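Local coordinates for uncharacterized protein (Bacteroides caccae, PDB 3NO2), which is of unknown function but folds as a six-bladed beta-propeller, a scaffold that often binds ligands or partners at its central channel, at residues R128-N133 with Y138-F143; Q211-A216 with G241-L246. All blocks are in the same frame, centred on the assembly; numbering follows the deposited sequence.

Interaction 1. Residues R128-N133 with Y138-F143; sequences RQINKN and YLVPLF
Arg128 lays its guanidinium over the ring of Phe143, with Arg128 NH2 3.5 Å from Phe143 CE2 and the two planes 37° apart, so that they lie tilted, not parallel. The side chains cross at about a right angle. A bend at chi2 (-68°) folds the arginine so that Arg128 CG also rests on the ring, 3.7 Å from Phe143 CZ. The guanidinium is fixed further by His124 O and by a bound citrate, probably from the crystallisation liquor, both of which take NH2.

At the other end Lys132 runs alongside Tyr138, pointing the same way. Lys132 CG, anti to the backbone N (chi1 -173°), lies 3.9 Å from Tyr138 CE1 and starts a fully extended chain. NZ and the tyrosine OH then converge on Glu103, the lysine by a salt bridge and the tyrosine by a hydrogen bond. Ile130 lies side by side with Val140, Ile130 CD1 to Val140 CG2 at 4.0 Å, while its CG2 branch reaches the CB of Tyr138.

Two backbone bonds join Asn131 to Leu139, and the shorter, Leu139 N to Asn131 O, is 2.8 Å. Toward Arg128 and Phe143 the two backbones part and water takes over. One molecule donates to both Gln129 O and Leu139 O; another accepts from Arg128 N and donates to Pro141 O, at 2.7 Å. The side chain of Asn131 turns back to its own strand, where OD1 accepts from Lys132 N.

This hairpin forms the first two strands of one propeller blade. Strand 147-151 pairs with the far side of 138-142, while the neighbouring blades flank it: strand 78-84 supplies Thr81 and Arg83, and strand 169-172 packs Phe172 against Leu139.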
loop_
_atom_site.group_PDB
_atom_site.type_symbol
_atom_site.label_atom_id
_atom_site.label_comp_id
_atom_site.label_asym_id
_atom_site.label_seq_id
_atom_site.Cartn_x
_atom_site.Cartn_y
_atom_site.Cartn_z
ATOM N N ARG A 128 7.941 0.127 0.210
ATOM C CA ARG A 128 6.803 -0.769 0.112
ATOM C C ARG A 128 5.999 -0.375 -1.128
ATOM O O ARG A 128 6.189 -1.015 -2.190
ATOM C CB ARG A 128 6.002 -0.807 1.406
ATOM C CG ARG A 128 6.817 -1.361 2.561
ATOM C CD ARG A 128 7.145 -2.845 2.408
ATOM N NE ARG A 128 7.972 -3.338 3.518
ATOM C CZ ARG A 128 9.279 -3.261 3.608
ATOM N NH1 ARG A 128 10.002 -2.766 2.634
ATOM N NH2 ARG A 128 9.868 -3.626 4.747
ATOM N N GLN A 129 5.156 0.662 -1.086
ATOM C CA GLN A 129 4.254 0.984 -2.191
ATOM C C GLN A 129 4.695 2.250 -2.939
ATOM O O GLN A 129 4.450 3.370 -2.494
ATOM C CB GLN A 129 2.831 1.206 -1.668
ATOM C CG GLN A 129 2.278 0.055 -0.855
ATOM C CD GLN A 129 0.750 0.116 -0.729
ATOM O OE1 GLN A 129 0.124 1.164 -0.930
ATOM N NE2 GLN A 129 0.126 -1.004 -0.368
ATOM N N ILE A 130 5.322 2.059 -4.079
ATOM C CA ILE A 130 5.622 3.108 -5.030
ATOM C C ILE A 130 4.329 3.506 -5.749
ATOM O O ILE A 130 3.411 2.707 -5.882
ATOM C CB ILE A 130 6.706 2.625 -6.000
ATOM C CG1 ILE A 130 8.033 2.450 -5.259
ATOM C CG2 ILE A 130 6.863 3.573 -7.203
ATOM C CD1 ILE A 130 9.215 1.910 -6.126
ATOM N N ASN A 131 4.238 4.754 -6.165
ATOM C CA ASN A 131 3.108 5.286 -6.911
ATOM C C ASN A 131 3.652 6.128 -8.091
ATOM O O ASN A 131 4.837 6.370 -8.202
ATOM C CB ASN A 131 2.179 6.088 -5.968
ATOM C CG ASN A 131 0.742 6.098 -6.428
ATOM O OD1 ASN A 131 0.417 5.755 -7.564
ATOM N ND2 ASN A 131 -0.141 6.417 -5.494
ATOM N N LYS A 132 2.760 6.504 -8.994
ATOM C CA LYS A 132 3.078 7.246 -10.216
ATOM C C LYS A 132 2.288 8.555 -10.182
ATOM O O LYS A 132 1.078 8.511 -9.971
ATOM C CB LYS A 132 2.725 6.396 -11.407
ATOM C CG LYS A 132 3.179 7.004 -12.757
ATOM C CD LYS A 132 2.870 6.062 -13.927
ATOM C CE LYS A 132 3.368 6.635 -15.220
ATOM N NZ LYS A 132 3.096 5.699 -16.378
ATOM N N ASN A 133 2.957 9.678 -10.409
ATOM C CA ASN A 133 2.279 10.971 -10.293
ATOM C C ASN A 133 1.838 11.447 -11.685
ATOM O O ASN A 133 2.010 10.759 -12.684
ATOM C CB ASN A 133 3.158 11.975 -9.555
ATOM C CG ASN A 133 4.427 12.358 -10.291
ATOM O OD1 ASN A 133 4.563 12.184 -11.500
ATOM N ND2 ASN A 133 5.362 12.986 -9.546
ATOM N N TYR A 138 7.821 8.625 -10.617
ATOM C CA TYR A 138 7.486 7.689 -9.556
ATOM C C TYR A 138 7.778 8.267 -8.198
ATOM O O TYR A 138 8.875 8.838 -7.988
ATOM C CB TYR A 138 8.240 6.365 -9.757
ATOM C CG TYR A 138 7.906 5.758 -11.100
ATOM C CD1 TYR A 138 6.650 5.228 -11.333
ATOM C CD2 TYR A 138 8.836 5.689 -12.123
ATOM C CE1 TYR A 138 6.326 4.657 -12.582
ATOM C CE2 TYR A 138 8.532 5.135 -13.375
ATOM C CZ TYR A 138 7.280 4.613 -13.578
ATOM O OH TYR A 138 6.970 4.043 -14.821
ATOM N N LEU A 139 6.853 8.081 -7.266
ATOM C CA LEU A 139 7.023 8.536 -5.882
ATOM C C LEU A 139 7.415 7.312 -5.053
ATOM O O LEU A 139 6.655 6.318 -4.961
ATOM C CB LEU A 139 5.747 9.150 -5.333
ATOM C CG LEU A 139 5.301 10.427 -6.027
ATOM C CD1 LEU A 139 3.972 10.934 -5.438
ATOM C CD2 LEU A 139 6.398 11.509 -5.887
ATOM N N VAL A 140 8.604 7.381 -4.472
ATOM C CA VAL A 140 9.222 6.251 -3.802
ATOM C C VAL A 140 9.446 6.616 -2.336
ATOM O O VAL A 140 10.398 7.365 -2.006
ATOM C CB VAL A 140 10.549 5.882 -4.431
ATOM C CG1 VAL A 140 11.151 4.637 -3.744
ATOM C CG2 VAL A 140 10.414 5.707 -5.985
ATOM N N PRO A 141 8.581 6.135 -1.434
ATOM C CA PRO A 141 8.816 6.355 -0.012
ATOM C C PRO A 141 9.859 5.366 0.491
ATOM O O PRO A 141 9.813 4.184 0.115
ATOM C CB PRO A 141 7.455 6.094 0.655
ATOM C CG PRO A 141 6.500 5.705 -0.492
ATOM C CD PRO A 141 7.396 5.302 -1.643
ATOM N N LEU A 142 10.785 5.802 1.337
ATOM C CA LEU A 142 11.877 4.941 1.808
ATOM C C LEU A 142 11.960 4.909 3.307
ATOM O O LEU A 142 11.954 5.937 3.972
ATOM C CB LEU A 142 13.223 5.400 1.237
ATOM C CG LEU A 142 13.344 5.326 -0.293
ATOM C CD1 LEU A 142 14.626 6.110 -0.747
ATOM C CD2 LEU A 142 13.380 3.885 -0.808
ATOM N N PHE A 143 12.035 3.692 3.836
ATOM C CA PHE A 143 12.114 3.447 5.271
ATOM C C PHE A 143 13.411 3.978 5.884
ATOM O O PHE A 143 13.385 4.782 6.811
ATOM C CB PHE A 143 12.072 1.958 5.598
ATOM C CG PHE A 143 10.706 1.283 5.600
ATOM C CD1 PHE A 143 9.598 1.776 4.966
ATOM C CD2 PHE A 143 10.586 0.095 6.304
ATOM C CE1 PHE A 143 8.387 1.069 5.038
ATOM C CE2 PHE A 143 9.389 -0.598 6.349
ATOM C CZ PHE A 143 8.310 -0.115 5.690
HETATM O O HOH W 1 7.654 2.773 0.996
HETATM O O HOH W 2 4.452 6.102 -3.180
#

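Interaction 2. Residues Q211-A216 with G241-L246; sequences QLFFVA and GKHPQL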
loop_
_atom_site.group_PDB
_atom_site.type_symbol
_atom_site.label_atom_id
_atom_site.label_comp_id
_atom_site.label_asym_id
_atom_site.label_seq_id
_atom_site.Cartn_x
_atom_site.Cartn_y
_atom_site.Cartn_z
ATOM N N GLN A 211 -6.079 4.603 18.119
ATOM C CA GLN A 211 -4.633 4.759 18.342
ATOM C C GLN A 211 -3.973 4.222 17.056
ATOM O O GLN A 211 -4.201 3.062 16.669
ATOM C CB GLN A 211 -4.154 3.943 19.544
ATOM C CG GLN A 211 -2.629 4.035 19.706
ATOM C CD GLN A 211 -2.059 3.228 20.877
ATOM O OE1 GLN A 211 -2.810 2.796 21.793
ATOM N NE2 GLN A 211 -0.725 3.032 20.884
ATOM N N LEU A 212 -3.140 5.035 16.429
ATOM C CA LEU A 212 -2.391 4.645 15.225
ATOM C C LEU A 212 -1.107 3.950 15.607
ATOM O O LEU A 212 -0.324 4.467 16.414
ATOM C CB LEU A 212 -2.098 5.839 14.350
ATOM C CG LEU A 212 -3.341 6.572 13.783
ATOM C CD1 LEU A 212 -2.955 7.861 13.039
ATOM C CD2 LEU A 212 -4.196 5.640 12.882
ATOM N N PHE A 213 -0.945 2.745 15.060
ATOM C CA PHE A 213 0.271 1.936 15.229
ATOM C C PHE A 213 1.172 2.187 14.012
ATOM O O PHE A 213 1.653 3.306 13.862
ATOM C CB PHE A 213 -0.145 0.487 15.451
ATOM C CG PHE A 213 -0.810 0.284 16.788
ATOM C CD1 PHE A 213 -0.033 0.004 17.902
ATOM C CD2 PHE A 213 -2.135 0.494 16.985
ATOM C CE1 PHE A 213 -0.629 -0.134 19.182
ATOM C CE2 PHE A 213 -2.706 0.351 18.243
ATOM C CZ PHE A 213 -1.968 0.045 19.308
ATOM N N PHE A 214 1.347 1.213 13.111
ATOM C CA PHE A 214 2.111 1.473 11.885
ATOM C C PHE A 214 1.099 1.914 10.855
ATOM O O PHE A 214 0.212 1.142 10.469
ATOM C CB PHE A 214 2.823 0.180 11.458
ATOM C CG PHE A 214 3.631 0.278 10.193
ATOM C CD1 PHE A 214 3.003 0.282 8.966
ATOM C CD2 PHE A 214 5.013 0.360 10.251
ATOM C CE1 PHE A 214 3.747 0.383 7.808
ATOM C CE2 PHE A 214 5.756 0.432 9.100
ATOM C CZ PHE A 214 5.158 0.463 7.882
ATOM N N VAL A 215 1.218 3.140 10.392
ATOM C CA VAL A 215 0.279 3.713 9.413
ATOM C C VAL A 215 0.719 3.189 8.042
ATOM O O VAL A 215 1.747 3.617 7.488
ATOM C CB VAL A 215 0.168 5.222 9.466
ATOM C CG1 VAL A 215 -0.760 5.745 8.359
ATOM C CG2 VAL A 215 -0.300 5.658 10.845
ATOM N N ALA A 216 -0.024 2.196 7.551
ATOM C CA ALA A 216 0.230 1.480 6.281
ATOM C C ALA A 216 -0.654 2.142 5.197
ATOM O O ALA A 216 -0.817 3.370 5.162
ATOM C CB ALA A 216 0.079 -0.023 6.445
ATOM N N GLY A 241 -4.932 -5.146 23.623
ATOM C CA GLY A 241 -6.131 -4.316 23.478
ATOM C C GLY A 241 -6.962 -4.707 22.271
ATOM O O GLY A 241 -6.692 -5.711 21.601
ATOM N N LYS A 242 -8.018 -3.932 22.043
ATOM C CA LYS A 242 -8.919 -4.071 20.863
ATOM C C LYS A 242 -8.783 -2.802 20.020
ATOM O O LYS A 242 -9.621 -1.884 20.020
ATOM C CB LYS A 242 -10.364 -4.338 21.284
ATOM C CG LYS A 242 -10.505 -5.662 22.042
ATOM C CD LYS A 242 -11.864 -5.769 22.708
ATOM C CE LYS A 242 -11.901 -6.936 23.704
ATOM N NZ LYS A 242 -11.723 -8.214 22.992
ATOM N N HIS A 243 -7.665 -2.787 19.288
ATOM C CA HIS A 243 -7.334 -1.719 18.370
ATOM C C HIS A 243 -7.655 -2.167 16.955
ATOM O O HIS A 243 -7.278 -3.262 16.563
ATOM C CB HIS A 243 -5.855 -1.403 18.462
ATOM C CG HIS A 243 -5.441 -1.003 19.837
ATOM N ND1 HIS A 243 -5.785 0.211 20.365
ATOM C CD2 HIS A 243 -4.782 -1.682 20.805
ATOM C CE1 HIS A 243 -5.320 0.287 21.606
ATOM N NE2 HIS A 243 -4.705 -0.843 21.890
ATOM N N PRO A 244 -8.430 -1.378 16.225
ATOM C CA PRO A 244 -8.869 -1.840 14.914
ATOM C C PRO A 244 -7.737 -2.057 13.918
ATOM O O PRO A 244 -6.768 -1.286 13.850
ATOM C CB PRO A 244 -9.781 -0.719 14.423
ATOM C CG PRO A 244 -9.338 0.504 15.182
ATOM C CD PRO A 244 -8.933 -0.021 16.538
ATOM N N GLN A 245 -7.877 -3.128 13.148
ATOM C CA GLN A 245 -6.983 -3.396 12.055
ATOM C C GLN A 245 -7.128 -2.410 10.912
ATOM O O GLN A 245 -6.162 -2.123 10.168
ATOM C CB GLN A 245 -7.168 -4.800 11.506
ATOM C CG GLN A 245 -6.781 -5.957 12.406
ATOM C CD GLN A 245 -7.644 -6.111 13.634
ATOM O OE1 GLN A 245 -8.876 -6.009 13.524
ATOM N NE2 GLN A 245 -7.032 -6.332 14.808
ATOM N N LEU A 246 -8.315 -1.876 10.733
ATOM C CA LEU A 246 -8.683 -1.079 9.585
ATOM C C LEU A 246 -9.769 -0.112 10.059
ATOM O O LEU A 246 -10.698 -0.513 10.746
ATOM C CB LEU A 246 -9.199 -1.975 8.453
ATOM C CG LEU A 246 -9.770 -1.260 7.258
ATOM C CD1 LEU A 246 -8.670 -0.487 6.524
ATOM C CD2 LEU A 246 -10.492 -2.248 6.289
HETATM O O HOH W 3 -7.640 2.137 19.318
#
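Phe213 drives the edge of its ring into the face of His243. This is a T-shaped pair, the centroids 4.8 Å apart and the planes inclined at 64°. Phe213 CE2 comes to 3.4 Å from His243 CG, and Phe213 CZ sits over the middle of the imidazole, 3.6 Å above its plane. Both CB atoms point toward the opposing segment, and the two side chains cross at about a right angle.

Gln211 adds the second touch. Its chain is extended, and Gln211 OE1 reaches 3.6 Å from His243 CE1, the amide plane steeply turned to the ring. On the in-plane edge of the imidazole a water lies 2.9 Å from His243 ND1 and accepts a longer bond, 3.2 Å, from Gln211 N, tying the glutamine backbone to the histidine.

Outside this shell, Asn230 on strand 226-231 organises both backbones: OD1 accepts from Phe213 N, while ND2 serves Gln211 O and Pro244 O. His186 ND1 bonds Phe213 O, and Gln232 NE2 holds His243 O. Asp235 and Ala238, from the excursion between strands 226-231 and 246-249, also touch the phenylalanine ring. Further along, Gln245 and Leu246 form a classic beta bulge opposite Leu259 as the chain enters its strand.

No direct hydrogen bond crosses between the segments, so the two loops meet through aromatic C-H edges laid on an imidazole face and through one bridging water. ND1 is engaged by that water while one face of the ring takes the edge of Phe213, a pairing that may suit a neutral imidazole a little better.

Interactions 1 and 2 belong to different blades of the propeller, their centres 22 Å apart and on opposite sides of the chain's centre. Along the chain they follow in series, 128-133 with 138-143 closing before 211-216 begins. They nevertheless touch: Phe143 CZ packs 3.9 Å from Phe214 CZ, and Thr166 lies against both of these rings. A second tie is Gln129, whose NE2 bonds Gln217, just beyond 211-216 on strand 214-220. Interaction 1 is the more central, its centre about 9 Å from the chain centre against 15 Å for interaction 2, and its Arg128 makes a hydrogen bond to the bound citrate, which may mark a pocket.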